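Local coordinates for PUM-HD domain-containing protein (Caenorhabditis elegans, PDB 7CGF) that binds RNA carrying a PUF-binding element through its Pumilio homology domain and so probably recognises the 3' untranslated regions of target mRNAs, at residues 194-197 with 198-202; 299-302 with 303-307; 88-92 with 93-97; 111-114 with 115-118. The protein carries 2 engineered substitutions. One frame throughout, in Å; residues are numbered along the deposited sequence. Where two conformers were deposited one is given.

Contact 1: 194-197 with 198-202. With nucleotides of chain B.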
loop_
_atom_site.group_PDB
_atom_site.type_symbol
_atom_site.label_atom_id
_atom_site.label_comp_id
_atom_site.label_asym_id
_atom_site.label_seq_id
_atom_site.Cartn_x
_atom_site.Cartn_y
_atom_site.Cartn_z
ATOM N N GLY A 194 4.727 6.601 -4.808
ATOM C CA GLY A 194 5.139 7.264 -3.574
ATOM C C GLY A 194 4.016 7.395 -2.566
ATOM O O GLY A 194 4.253 7.352 -1.359
ATOM N N CYS A 195 2.773 7.517 -3.034
ATOM C CA CYS A 195 1.684 7.717 -2.080
ATOM C C CYS A 195 1.490 6.488 -1.208
ATOM O O CYS A 195 1.068 6.612 -0.054
ATOM C CB CYS A 195 0.383 8.070 -2.800
ATOM S SG CYS A 195 -0.312 6.686 -3.769
ATOM N N ARG A 196 1.833 5.307 -1.731
ATOM C CA ARG A 196 1.701 4.073 -0.975
ATOM C C ARG A 196 2.784 3.972 0.081
ATOM O O ARG A 196 2.562 3.418 1.161
ATOM C CB ARG A 196 1.782 2.880 -1.935
ATOM C CG ARG A 196 0.729 2.910 -3.048
ATOM C CD ARG A 196 -0.638 2.414 -2.561
ATOM N NE ARG A 196 -1.528 2.198 -3.706
ATOM C CZ ARG A 196 -2.630 1.453 -3.683
ATOM N NH1 ARG A 196 -2.991 0.824 -2.580
ATOM N NH2 ARG A 196 -3.362 1.322 -4.785
ATOM N N VAL A 197 3.970 4.486 -0.232
ATOM C CA VAL A 197 5.033 4.571 0.763
ATOM C C VAL A 197 4.611 5.476 1.911
ATOM O O VAL A 197 4.782 5.130 3.082
ATOM C CB VAL A 197 6.333 5.058 0.109
ATOM C CG1 VAL A 197 7.392 5.330 1.190
ATOM C CG2 VAL A 197 6.843 3.997 -0.856
ATOM N N VAL A 198 4.042 6.638 1.594
ATOM C CA VAL A 198 3.587 7.543 2.654
ATOM C C VAL A 198 2.518 6.872 3.503
ATOM O O VAL A 198 2.548 6.943 4.740
ATOM C CB VAL A 198 3.082 8.867 2.059
ATOM C CG1 VAL A 198 2.526 9.794 3.182
ATOM C CG2 VAL A 198 4.170 9.568 1.261
ATOM N N GLN A 199 1.557 6.197 2.860
ATOM C CA GLN A 199 0.521 5.515 3.625
ATOM C C GLN A 199 1.109 4.449 4.542
ATOM O O GLN A 199 0.682 4.316 5.699
ATOM C CB GLN A 199 -0.510 4.900 2.685
ATOM C CG GLN A 199 -1.336 5.969 2.001
ATOM C CD GLN A 199 -2.199 5.407 0.902
ATOM O OE1 GLN A 199 -3.131 4.645 1.164
ATOM N NE2 GLN A 199 -1.883 5.765 -0.351
ATOM N N ARG A 200 2.067 3.663 4.039
ATOM C CA ARG A 200 2.667 2.612 4.855
ATOM C C ARG A 200 3.398 3.207 6.055
ATOM O O ARG A 200 3.308 2.681 7.175
ATOM C CB ARG A 200 3.599 1.756 3.989
ATOM C CG ARG A 200 3.618 0.264 4.314
ATOM C CD ARG A 200 2.266 -0.421 4.119
ATOM N NE ARG A 200 1.790 -0.306 2.743
ATOM C CZ ARG A 200 0.670 0.318 2.371
ATOM N NH1 ARG A 200 0.331 0.380 1.085
ATOM N NH2 ARG A 200 -0.127 0.864 3.269
ATOM N N CYS A 201 4.095 4.329 5.849
ATOM C CA CYS A 201 4.735 5.021 6.966
ATOM C C CYS A 201 3.724 5.465 8.012
ATOM O O CYS A 201 3.969 5.323 9.221
ATOM C CB CYS A 201 5.520 6.224 6.459
ATOM S SG CYS A 201 7.021 5.746 5.640
ATOM N N LEU A 202 2.581 6.015 7.581
ATOM C CA LEU A 202 1.568 6.453 8.544
ATOM C C LEU A 202 0.993 5.284 9.332
ATOM O O LEU A 202 0.611 5.455 10.500
ATOM C CB LEU A 202 0.450 7.206 7.817
ATOM C CG LEU A 202 0.897 8.495 7.142
ATOM C CD1 LEU A 202 -0.243 9.028 6.265
ATOM C CD2 LEU A 202 1.318 9.522 8.184
ATOM P P A B 4 -10.332 2.965 -9.032
ATOM O OP1 A B 4 -10.301 2.500 -10.439
ATOM O OP2 A B 4 -11.065 2.187 -8.010
ATOM O "O5'" A B 4 -8.826 3.111 -8.561
ATOM C "C5'" A B 4 -7.849 3.527 -9.493
ATOM C "C4'" A B 4 -6.524 3.812 -8.843
ATOM O "O4'" A B 4 -6.707 4.432 -7.550
ATOM C "C3'" A B 4 -5.627 2.630 -8.527
ATOM O "O3'" A B 4 -5.000 2.075 -9.667
ATOM C "C2'" A B 4 -4.643 3.253 -7.551
ATOM O "O2'" A B 4 -3.687 4.031 -8.255
ATOM C "C1'" A B 4 -5.550 4.211 -6.775
ATOM N N9 A B 4 -5.879 3.704 -5.431
ATOM C C8 A B 4 -6.822 2.865 -4.888
ATOM N N7 A B 4 -6.670 2.718 -3.577
ATOM C C5 A B 4 -5.546 3.498 -3.266
ATOM C C6 A B 4 -4.816 3.816 -2.102
ATOM N N6 A B 4 -5.065 3.377 -0.866
ATOM N N1 A B 4 -3.763 4.645 -2.234
ATOM C C2 A B 4 -3.434 5.135 -3.408
ATOM N N3 A B 4 -4.034 4.912 -4.572
ATOM C C4 A B 4 -5.072 4.087 -4.412
ATOM P P G B 5 -4.523 0.537 -9.670
ATOM O OP1 G B 5 -4.189 0.205 -11.074
ATOM O OP2 G B 5 -5.507 -0.297 -8.934
ATOM O "O5'" G B 5 -3.182 0.530 -8.807
ATOM C "C5'" G B 5 -2.098 1.398 -9.113
ATOM C "C4'" G B 5 -0.861 1.050 -8.318
ATOM O "O4'" G B 5 -1.177 0.984 -6.907
ATOM C "C3'" G B 5 -0.233 -0.298 -8.624
ATOM O "O3'" G B 5 0.605 -0.233 -9.758
ATOM C "C2'" G B 5 0.517 -0.631 -7.338
ATOM O "O2'" G B 5 1.773 0.027 -7.298
ATOM C "C1'" G B 5 -0.386 -0.001 -6.279
ATOM N N9 G B 5 -1.283 -0.980 -5.642
ATOM C C8 G B 5 -2.454 -1.492 -6.145
ATOM N N7 G B 5 -3.035 -2.330 -5.330
ATOM C C5 G B 5 -2.187 -2.370 -4.229
ATOM C C6 G B 5 -2.288 -3.100 -3.021
ATOM O O6 G B 5 -3.169 -3.897 -2.665
ATOM N N1 G B 5 -1.214 -2.835 -2.179
ATOM C C2 G B 5 -0.175 -1.976 -2.443
ATOM N N2 G B 5 0.750 -1.886 -1.475
ATOM N N3 G B 5 -0.056 -1.287 -3.572
ATOM C C4 G B 5 -1.097 -1.538 -4.407
HETATM O O HOH W 1 -2.236 1.405 0.366
#
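Q199 reaches back one helical turn to C195, its CG beside the backbone N (chi1 -70°) and the chain extended beyond. NE2 of Q199 gives C195 O a weak bond of 3.1 Å, and spends its straighter one (165°) on N1 of A4 of chain B at 2.9 Å. OE1 of Q199, less surely placed, takes N6 of the same base, while C195 SG lies 3.5 Å from C2 of that adenine. Amide and sulfur together line the Watson-Crick edge of the adenine, the reading scheme expected of a Pumilio repeat with cysteine and glutamine at these positions.

R196, bent at chi2, slides its guanidinium between two bases of chain B: C5 of adenine 4 is 3.3 Å above one face and N9 of guanine 5 is 3.2 Å above the other. The R200 guanidinium turns a face to the R196 carbonyl. A water 3.1 Å from R196 NH1 and 2.9 Å from R200 NH1 accepts from both cations, whose like charge E203 probably offsets through its salt bridge to R200.

Helix 194-204 packs V197 and C201 against helix 155-165, V198 against helices 184-189 and 172-178, and Q199 and L202 against helix 230-240.

Contact 2: 299-302 with 303-307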
loop_
_atom_site.group_PDB
_atom_site.type_symbol
_atom_site.label_atom_id
_atom_site.label_comp_id
_atom_site.label_asym_id
_atom_site.label_seq_id
_atom_site.Cartn_x
_atom_site.Cartn_y
_atom_site.Cartn_z
ATOM N N ILE A 299 -26.435 24.329 3.108
ATOM C CA ILE A 299 -25.365 23.636 2.393
ATOM C C ILE A 299 -25.758 22.197 2.091
ATOM O O ILE A 299 -25.477 21.682 1.000
ATOM C CB ILE A 299 -24.052 23.713 3.201
ATOM C CG1 ILE A 299 -23.592 25.168 3.353
ATOM C CG2 ILE A 299 -22.961 22.886 2.561
ATOM C CD1 ILE A 299 -23.072 25.782 2.083
ATOM N N VAL A 300 -26.405 21.520 3.047
ATOM C CA VAL A 300 -26.753 20.111 2.865
ATOM C C VAL A 300 -27.694 19.932 1.678
ATOM O O VAL A 300 -27.624 18.919 0.968
ATOM C CB VAL A 300 -27.343 19.526 4.169
ATOM C CG1 VAL A 300 -28.609 20.300 4.617
ATOM C CG2 VAL A 300 -27.626 18.037 4.015
ATOM N N VAL A 301 -28.562 20.916 1.426
ATOM C CA VAL A 301 -29.458 20.856 0.277
ATOM C C VAL A 301 -28.672 21.000 -1.023
ATOM O O VAL A 301 -28.832 20.200 -1.953
ATOM C CB VAL A 301 -30.548 21.933 0.402
ATOM C CG1 VAL A 301 -31.454 21.912 -0.816
ATOM C CG2 VAL A 301 -31.336 21.722 1.689
ATOM N N GLN A 302 -27.800 22.013 -1.098
ATOM C CA GLN A 302 -26.925 22.175 -2.255
ATOM C C GLN A 302 -26.093 20.922 -2.492
ATOM O O GLN A 302 -25.902 20.497 -3.639
ATOM C CB GLN A 302 -26.006 23.375 -2.054
ATOM C CG GLN A 302 -26.729 24.670 -1.718
ATOM C CD GLN A 302 -25.779 25.813 -1.432
ATOM O OE1 GLN A 302 -24.722 25.927 -2.049
ATOM N NE2 GLN A 302 -26.147 26.663 -0.476
ATOM N N MET A 303 -25.605 20.309 -1.413
ATOM C CA MET A 303 -24.790 19.106 -1.538
ATOM C C MET A 303 -25.573 17.961 -2.167
ATOM O O MET A 303 -25.027 17.188 -2.959
ATOM C CB MET A 303 -24.255 18.711 -0.159
ATOM C CG MET A 303 -23.137 19.621 0.330
ATOM S SD MET A 303 -22.717 19.284 2.059
ATOM C CE MET A 303 -22.080 17.615 1.951
ATOM N N MET A 304 -26.854 17.830 -1.831
ATOM C CA MET A 304 -27.645 16.729 -2.365
ATOM C C MET A 304 -27.874 16.864 -3.864
ATOM O O MET A 304 -28.185 15.864 -4.520
ATOM C CB MET A 304 -28.985 16.642 -1.631
ATOM C CG MET A 304 -28.869 16.159 -0.193
ATOM S SD MET A 304 -30.424 16.243 0.716
ATOM C CE MET A 304 -31.250 14.802 0.051
ATOM N N LYS A 305 -27.728 18.065 -4.413
ATOM C CA LYS A 305 -27.872 18.304 -5.841
ATOM C C LYS A 305 -26.596 18.024 -6.625
ATOM O O LYS A 305 -26.611 18.143 -7.854
ATOM C CB LYS A 305 -28.304 19.753 -6.089
ATOM C CG LYS A 305 -29.685 20.105 -5.538
ATOM C CD LYS A 305 -29.908 21.611 -5.528
ATOM C CE LYS A 305 -31.303 21.952 -5.020
ATOM N NZ LYS A 305 -31.466 23.403 -4.731
ATOM N N ASP A 306 -25.502 17.655 -5.955
ATOM C CA ASP A 306 -24.187 17.604 -6.577
ATOM C C ASP A 306 -23.730 16.167 -6.797
ATOM O O ASP A 306 -24.044 15.262 -6.018
ATOM C CB ASP A 306 -23.150 18.365 -5.731
ATOM C CG ASP A 306 -21.751 18.299 -6.321
ATOM O OD1 ASP A 306 -21.425 19.113 -7.216
ATOM O OD2 ASP A 306 -20.967 17.434 -5.876
ATOM N N GLN A 307 -22.977 15.981 -7.887
ATOM C CA GLN A 307 -22.577 14.655 -8.345
ATOM C C GLN A 307 -21.726 13.906 -7.320
ATOM O O GLN A 307 -21.778 12.673 -7.265
ATOM C CB GLN A 307 -21.812 14.787 -9.662
ATOM C CG GLN A 307 -20.558 15.650 -9.537
ATOM C CD GLN A 307 -19.814 15.785 -10.839
ATOM O OE1 GLN A 307 -19.950 14.942 -11.730
ATOM N NE2 GLN A 307 -19.032 16.842 -10.967
#
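I299 and M303, one turn apart, meet through CG2 of I299 and SD of M303 at 3.6 Å, the two side chains crossing obliquely. In I299 the CG2 branch stands opposite the backbone N; in M303, CG beside the backbone N and chi2 extended (171°) set the sulfur against that methyl, and the bend at chi3 turns CE away. M304 repeats the shape, with chi3 at 77°, and lays its CG 3.2 Å from V300 O. K305 is extended throughout and lies alongside V301, pointing the same way, with NZ 4.2 Å from V301 CG1.

These residues close helix 299-304, a short helix of a predicted Pumilio repeat, and lead into helix 309-319. The evidence is in the backbone: M303 N bonds I299 O at 2.8 Å in the alpha pattern, whereas K305 N has only a weak bond to V301 O and a shorter one, 3.1 Å, to Q302 O. M303 packs on A309, V312 and V313, and V300 on helix 322-332. Q302, extended beyond CG, reaches V297 O through NE2. D306, with CG opposite its backbone N (chi1 178°), caps the next helix, OD2 accepting from the backbone N of Y308 and A309.

Contact 3: 88-92 with 93-97. With nucleotides of chain B.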
loop_
_atom_site.group_PDB
_atom_site.type_symbol
_atom_site.label_atom_id
_atom_site.label_comp_id
_atom_site.label_asym_id
_atom_site.label_seq_id
_atom_site.Cartn_x
_atom_site.Cartn_y
_atom_site.Cartn_z
ATOM N N GLN A 88 13.738 -17.461 -4.536
ATOM C CA GLN A 88 12.849 -17.181 -3.415
ATOM C C GLN A 88 12.677 -18.386 -2.500
ATOM O O GLN A 88 12.440 -18.211 -1.299
ATOM C CB GLN A 88 11.490 -16.736 -3.923
ATOM C CG GLN A 88 11.504 -15.344 -4.438
ATOM C CD GLN A 88 10.112 -14.877 -4.785
ATOM O OE1 GLN A 88 9.225 -14.830 -3.928
ATOM N NE2 GLN A 88 9.898 -14.556 -6.061
ATOM N N LYS A 89 12.752 -19.604 -3.043
ATOM C CA LYS A 89 12.592 -20.785 -2.200
ATOM C C LYS A 89 13.606 -20.812 -1.067
ATOM O O LYS A 89 13.315 -21.348 0.010
ATOM C CB LYS A 89 12.735 -22.067 -3.029
ATOM C CG LYS A 89 11.531 -22.413 -3.897
ATOM C CD LYS A 89 10.293 -22.573 -3.039
ATOM C CE LYS A 89 9.152 -23.243 -3.793
ATOM N NZ LYS A 89 7.909 -23.281 -2.940
ATOM N N PHE A 90 14.799 -20.272 -1.285
ATOM C CA PHE A 90 15.828 -20.321 -0.257
ATOM C C PHE A 90 15.771 -19.147 0.716
ATOM O O PHE A 90 16.650 -19.032 1.581
ATOM C CB PHE A 90 17.203 -20.433 -0.906
ATOM C CG PHE A 90 17.458 -21.798 -1.468
ATOM C CD1 PHE A 90 17.749 -22.853 -0.618
ATOM C CD2 PHE A 90 17.338 -22.036 -2.816
ATOM C CE1 PHE A 90 17.964 -24.132 -1.129
ATOM C CE2 PHE A 90 17.541 -23.304 -3.335
ATOM C CZ PHE A 90 17.864 -24.355 -2.488
ATOM N N PHE A 91 14.755 -18.283 0.612
ATOM C CA PHE A 91 14.468 -17.313 1.657
ATOM C C PHE A 91 13.263 -17.713 2.494
ATOM O O PHE A 91 12.848 -16.952 3.374
ATOM C CB PHE A 91 14.238 -15.914 1.053
ATOM C CG PHE A 91 15.502 -15.175 0.730
ATOM C CD1 PHE A 91 16.464 -14.965 1.702
ATOM C CD2 PHE A 91 15.719 -14.660 -0.542
ATOM C CE1 PHE A 91 17.625 -14.272 1.416
ATOM C CE2 PHE A 91 16.876 -13.953 -0.839
ATOM C CZ PHE A 91 17.840 -13.771 0.150
ATOM N N GLU A 92 12.694 -18.886 2.249
ATOM C CA GLU A 92 11.521 -19.319 2.989
ATOM C C GLU A 92 11.906 -19.764 4.398
ATOM O O GLU A 92 13.060 -20.103 4.682
ATOM C CB GLU A 92 10.810 -20.476 2.281
ATOM C CG GLU A 92 10.276 -20.180 0.878
ATOM C CD GLU A 92 9.101 -19.202 0.855
ATOM O OE1 GLU A 92 8.415 -19.026 1.894
ATOM O OE2 GLU A 92 8.863 -18.612 -0.225
ATOM N N TYR A 93 10.918 -19.763 5.295
ATOM C CA TYR A 93 11.111 -20.462 6.560
ATOM C C TYR A 93 11.423 -21.923 6.266
ATOM O O TYR A 93 10.823 -22.539 5.379
ATOM C CB TYR A 93 9.858 -20.372 7.444
ATOM C CG TYR A 93 9.377 -18.980 7.801
ATOM C CD1 TYR A 93 10.265 -17.982 8.188
ATOM C CD2 TYR A 93 8.017 -18.670 7.758
ATOM C CE1 TYR A 93 9.811 -16.704 8.519
ATOM C CE2 TYR A 93 7.553 -17.398 8.093
ATOM C CZ TYR A 93 8.451 -16.425 8.468
ATOM O OH TYR A 93 7.978 -15.173 8.792
ATOM N N GLY A 94 12.352 -22.492 7.016
ATOM C CA GLY A 94 12.831 -23.819 6.734
ATOM C C GLY A 94 14.136 -23.833 5.977
ATOM O O GLY A 94 14.821 -24.862 5.961
ATOM N N GLU A 95 14.495 -22.706 5.360
ATOM C CA GLU A 95 15.787 -22.532 4.714
ATOM C C GLU A 95 16.657 -21.495 5.419
ATOM O O GLU A 95 17.622 -20.997 4.825
ATOM C CB GLU A 95 15.593 -22.175 3.233
ATOM C CG GLU A 95 15.012 -23.309 2.394
ATOM C CD GLU A 95 15.992 -24.466 2.210
ATOM O OE1 GLU A 95 17.203 -24.267 2.417
ATOM O OE2 GLU A 95 15.553 -25.570 1.855
ATOM N N GLU A 96 16.366 -21.200 6.694
ATOM C CA GLU A 96 17.167 -20.303 7.531
ATOM C C GLU A 96 18.669 -20.468 7.381
ATOM O O GLU A 96 19.406 -19.478 7.354
ATOM C CB GLU A 96 16.850 -20.492 9.023
ATOM C CG GLU A 96 15.622 -19.805 9.542
ATOM C CD GLU A 96 14.344 -20.545 9.195
ATOM O OE1 GLU A 96 13.252 -20.096 9.632
ATOM O OE2 GLU A 96 14.431 -21.581 8.498
ATOM N N ARG A 97 19.136 -21.722 7.329
ATOM C CA ARG A 97 20.568 -21.989 7.294
ATOM C C ARG A 97 21.242 -21.361 6.084
ATOM O O ARG A 97 22.466 -21.209 6.078
ATOM C CB ARG A 97 20.810 -23.499 7.301
ATOM C CG ARG A 97 20.255 -24.209 6.075
ATOM C CD ARG A 97 20.183 -25.722 6.298
ATOM N NE ARG A 97 19.749 -26.435 5.098
ATOM C CZ ARG A 97 18.484 -26.556 4.716
ATOM N NH1 ARG A 97 17.511 -26.013 5.438
ATOM N NH2 ARG A 97 18.186 -27.225 3.609
ATOM P P U B 7 1.816 -7.621 -12.462
ATOM O OP1 U B 7 1.239 -7.649 -13.842
ATOM O OP2 U B 7 0.960 -7.857 -11.274
ATOM O "O5'" U B 7 2.971 -8.694 -12.356
ATOM C "C5'" U B 7 2.659 -10.067 -12.354
ATOM C "C4'" U B 7 3.870 -10.851 -12.738
ATOM O "O4'" U B 7 4.802 -10.880 -11.642
ATOM C "C3'" U B 7 3.628 -12.312 -13.065
ATOM O "O3'" U B 7 3.218 -12.441 -14.419
ATOM C "C2'" U B 7 4.986 -12.976 -12.784
ATOM O "O2'" U B 7 5.752 -13.038 -13.985
ATOM C "C1'" U B 7 5.654 -11.994 -11.796
ATOM N N1 U B 7 5.994 -12.526 -10.449
ATOM C C2 U B 7 7.249 -13.068 -10.300
ATOM O O2 U B 7 8.003 -13.179 -11.245
ATOM N N3 U B 7 7.568 -13.518 -9.036
ATOM C C4 U B 7 6.749 -13.453 -7.931
ATOM O O4 U B 7 7.147 -13.876 -6.842
ATOM C C5 U B 7 5.473 -12.850 -8.160
ATOM C C6 U B 7 5.141 -12.413 -9.380
HETATM O O HOH W 2 8.154 -19.449 4.299
#
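The carbonyl oxygen of E92 is gripped twice: E95 N bonds it at 3.0 Å with an N-H...O angle of 156°, coming from above the carbonyl plane, and the indole NE1 of W99 adds a second bond. The first of these closes a type II turn from E92 to E95, which follows directly on a type I turn from K89 to E92; the pair leads the chain out of helix 83-89 toward helix 99-106 within a predicted Pumilio repeat. G94 N is tied in turn to E96 OE2 at 2.7 Å, on the syn side of that carboxylate.

E95 points back at the first turn. Bent at chi2 (-69°), it rests CG 3.5 Å from K89 O and brings OE1 to the edge of the F90 ring, 3.4 Å from CD1, with ring and carboxylate planes steeply inclined. OE1 of E95 also accepts from H98 ND1 and lies over a face of the R97 guanidinium, 3.3 Å from R97 NH2, a pairing of charges alone. With an alanine in place of E95, H98 ND1 would probably lose its acceptor, R97 this nearby negative charge, and a gap would open at the edge of the F90 ring. The backbone O of F90, buried here, has no polar partner.

A water accepts from Y93 N at 3.0 Å and donates to E92 OE1, while E92 OE2 forms a salt bridge with K125. K125 also holds Q88 OE1, orienting the amide whose NE2 bonds O4 of U7 of chain B at 2.9 Å, nearly straight at 174°.

Contact 4: 111-114 with 115-118. With nucleotides of chain B.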
loop_
_atom_site.group_PDB
_atom_site.type_symbol
_atom_site.label_atom_id
_atom_site.label_comp_id
_atom_site.label_asym_id
_atom_site.label_seq_id
_atom_site.Cartn_x
_atom_site.Cartn_y
_atom_site.Cartn_z
ATOM N N PRO A 111 20.906 -2.422 -4.978
ATOM C CA PRO A 111 20.437 -1.128 -5.501
ATOM C C PRO A 111 19.910 -1.193 -6.927
ATOM O O PRO A 111 19.093 -0.344 -7.305
ATOM C CB PRO A 111 21.682 -0.236 -5.384
ATOM C CG PRO A 111 22.427 -0.810 -4.237
ATOM C CD PRO A 111 22.285 -2.306 -4.471
ATOM N N GLU A 112 20.336 -2.173 -7.729
ATOM C CA GLU A 112 19.754 -2.389 -9.050
ATOM C C GLU A 112 18.522 -3.287 -8.996
ATOM O O GLU A 112 17.517 -3.009 -9.668
ATOM C CB GLU A 112 20.803 -3.003 -9.996
ATOM C CG GLU A 112 22.122 -2.232 -10.055
ATOM C CD GLU A 112 23.293 -3.066 -10.597
ATOM O OE1 GLU A 112 23.066 -4.019 -11.383
ATOM O OE2 GLU A 112 24.449 -2.766 -10.231
ATOM N N TYR A 113 18.591 -4.368 -8.210
ATOM C CA TYR A 113 17.495 -5.330 -8.135
ATOM C C TYR A 113 16.200 -4.677 -7.667
ATOM O O TYR A 113 15.109 -5.115 -8.052
ATOM C CB TYR A 113 17.863 -6.481 -7.184
ATOM C CG TYR A 113 19.055 -7.326 -7.632
ATOM C CD1 TYR A 113 19.367 -7.479 -8.982
ATOM C CD2 TYR A 113 19.872 -7.942 -6.694
ATOM C CE1 TYR A 113 20.473 -8.249 -9.387
ATOM C CE2 TYR A 113 20.978 -8.724 -7.093
ATOM C CZ TYR A 113 21.265 -8.868 -8.430
ATOM O OH TYR A 113 22.367 -9.619 -8.811
ATOM N N ALA A 114 16.294 -3.628 -6.846
ATOM C CA ALA A 114 15.070 -3.045 -6.297
ATOM C C ALA A 114 14.156 -2.495 -7.386
ATOM O O ALA A 114 12.931 -2.433 -7.197
ATOM C CB ALA A 114 15.429 -1.959 -5.282
ATOM N N PHE A 115 14.723 -2.099 -8.524
ATOM C CA PHE A 115 13.975 -1.502 -9.622
ATOM C C PHE A 115 13.515 -2.506 -10.662
ATOM O O PHE A 115 12.799 -2.120 -11.599
ATOM C CB PHE A 115 14.835 -0.427 -10.296
ATOM C CG PHE A 115 15.155 0.709 -9.391
ATOM C CD1 PHE A 115 16.255 0.665 -8.554
ATOM C CD2 PHE A 115 14.326 1.808 -9.350
ATOM C CE1 PHE A 115 16.534 1.717 -7.681
ATOM C CE2 PHE A 115 14.594 2.852 -8.486
ATOM C CZ PHE A 115 15.687 2.814 -7.656
ATOM N N GLN A 116 13.907 -3.770 -10.534
ATOM C CA GLN A 116 13.625 -4.781 -11.548
ATOM C C GLN A 116 12.382 -5.586 -11.192
ATOM O O GLN A 116 12.139 -5.890 -10.018
ATOM C CB GLN A 116 14.849 -5.685 -11.711
ATOM C CG GLN A 116 16.041 -4.886 -12.238
ATOM C CD GLN A 116 17.364 -5.619 -12.179
ATOM O OE1 GLN A 116 17.445 -6.755 -11.720
ATOM N NE2 GLN A 116 18.418 -4.955 -12.628
ATOM N N MET A 117 11.590 -5.958 -12.211
ATOM C CA MET A 117 10.264 -6.472 -11.888
ATOM C C MET A 117 10.316 -7.869 -11.292
ATOM O O MET A 117 9.475 -8.199 -10.455
ATOM C CB MET A 117 9.343 -6.451 -13.104
ATOM C CG MET A 117 9.731 -7.352 -14.238
ATOM S SD MET A 117 8.416 -7.266 -15.507
ATOM C CE MET A 117 9.252 -8.107 -16.853
ATOM N N TYR A 118 11.286 -8.702 -11.683
ATOM C CA TYR A 118 11.369 -10.008 -11.031
ATOM C C TYR A 118 12.265 -9.979 -9.791
ATOM O O TYR A 118 11.892 -10.523 -8.748
ATOM C CB TYR A 118 11.876 -11.062 -12.024
ATOM C CG TYR A 118 11.046 -11.158 -13.283
ATOM C CD1 TYR A 118 9.669 -11.365 -13.229
ATOM C CD2 TYR A 118 11.648 -11.060 -14.534
ATOM C CE1 TYR A 118 8.906 -11.446 -14.397
ATOM C CE2 TYR A 118 10.887 -11.129 -15.699
ATOM C CZ TYR A 118 9.532 -11.338 -15.627
ATOM O OH TYR A 118 8.772 -11.420 -16.788
ATOM P P U B 7 1.816 -7.621 -12.462
ATOM O OP1 U B 7 1.239 -7.649 -13.842
ATOM O OP2 U B 7 0.960 -7.857 -11.274
ATOM O "O5'" U B 7 2.971 -8.694 -12.356
ATOM C "C5'" U B 7 2.659 -10.067 -12.354
ATOM C "C4'" U B 7 3.870 -10.851 -12.738
ATOM O "O4'" U B 7 4.802 -10.880 -11.642
ATOM C "C3'" U B 7 3.628 -12.312 -13.065
ATOM O "O3'" U B 7 3.218 -12.441 -14.419
ATOM C "C2'" U B 7 4.986 -12.976 -12.784
ATOM O "O2'" U B 7 5.752 -13.038 -13.985
ATOM C "C1'" U B 7 5.654 -11.994 -11.796
ATOM N N1 U B 7 5.994 -12.526 -10.449
ATOM C C2 U B 7 7.249 -13.068 -10.300
ATOM O O2 U B 7 8.003 -13.179 -11.245
ATOM N N3 U B 7 7.568 -13.518 -9.036
ATOM C C4 U B 7 6.749 -13.453 -7.931
ATOM O O4 U B 7 7.147 -13.876 -6.842
ATOM C C5 U B 7 5.473 -12.850 -8.160
ATOM C C6 U B 7 5.141 -12.413 -9.380
#
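Two backbone hydrogen bonds link the residues here: F115 N to E112 O at 3.2 Å and Q116 N to Y113 O at 3.1 Å. Both donors sit above the plane of the carbonyl they meet, and the second bond, with an N-H...O angle of 163°, closes a type I turn from Y113 to Q116.

Two aromatic edges face oxygens. The F115 ring turns its edge to the P111 carbonyl, with P111 O lying in the ring plane 3.3 Å from CD1; R148 makes a cation-pi contact with the same ring. The Y113 ring meets Q116 OE1 likewise, in plane and 3.4 Å from CD1, the amide turned 64° against the ring, while Y113 OH bonds D75.

The turn lies in a predicted Pumilio repeat and carries the chain from helix 110-113 toward helix 119-129, whose A119 and L123 pack on Y113.

Q116, its CG beside the backbone N (chi1 -64°) and the rest extended, lays CG 3.5 Å from E112 O and NE2 4.1 Å from E112 CB. Shortening Q116 to an alanine is likely to open a gap over E112 and deprive the Y113 ring edge of its oxygen partner. A114 CB touches F115 CD1 at 4.3 Å, and the A114 side chain also packs on L123 and I142.

On the RNA side, M117 CG sits over the centre of the Y118 ring, and Y118 CD1 approaches O2 of U7 of chain B obliquely at 3.2 Å.

Contact 1 is the buried one, near the middle of the chain, and it lies wholly within one helix; the other three are partly buried and sit where a helix ends. Contacts 3 and 4 are neighbours, their nearest atoms about 5 Å apart, and both reach U7 of chain B, one through a glutamine amide and the other through a tyrosine ring. Contact 2 lies far off, its centre about 57 Å from that of contact 3, on the opposite side of the chain's centre. Chemistry follows place: base-reading and stacking groups in contact 1, methionine packing and a helix cap in contact 2, carboxylates in contact 3, aromatic edges in contact 4.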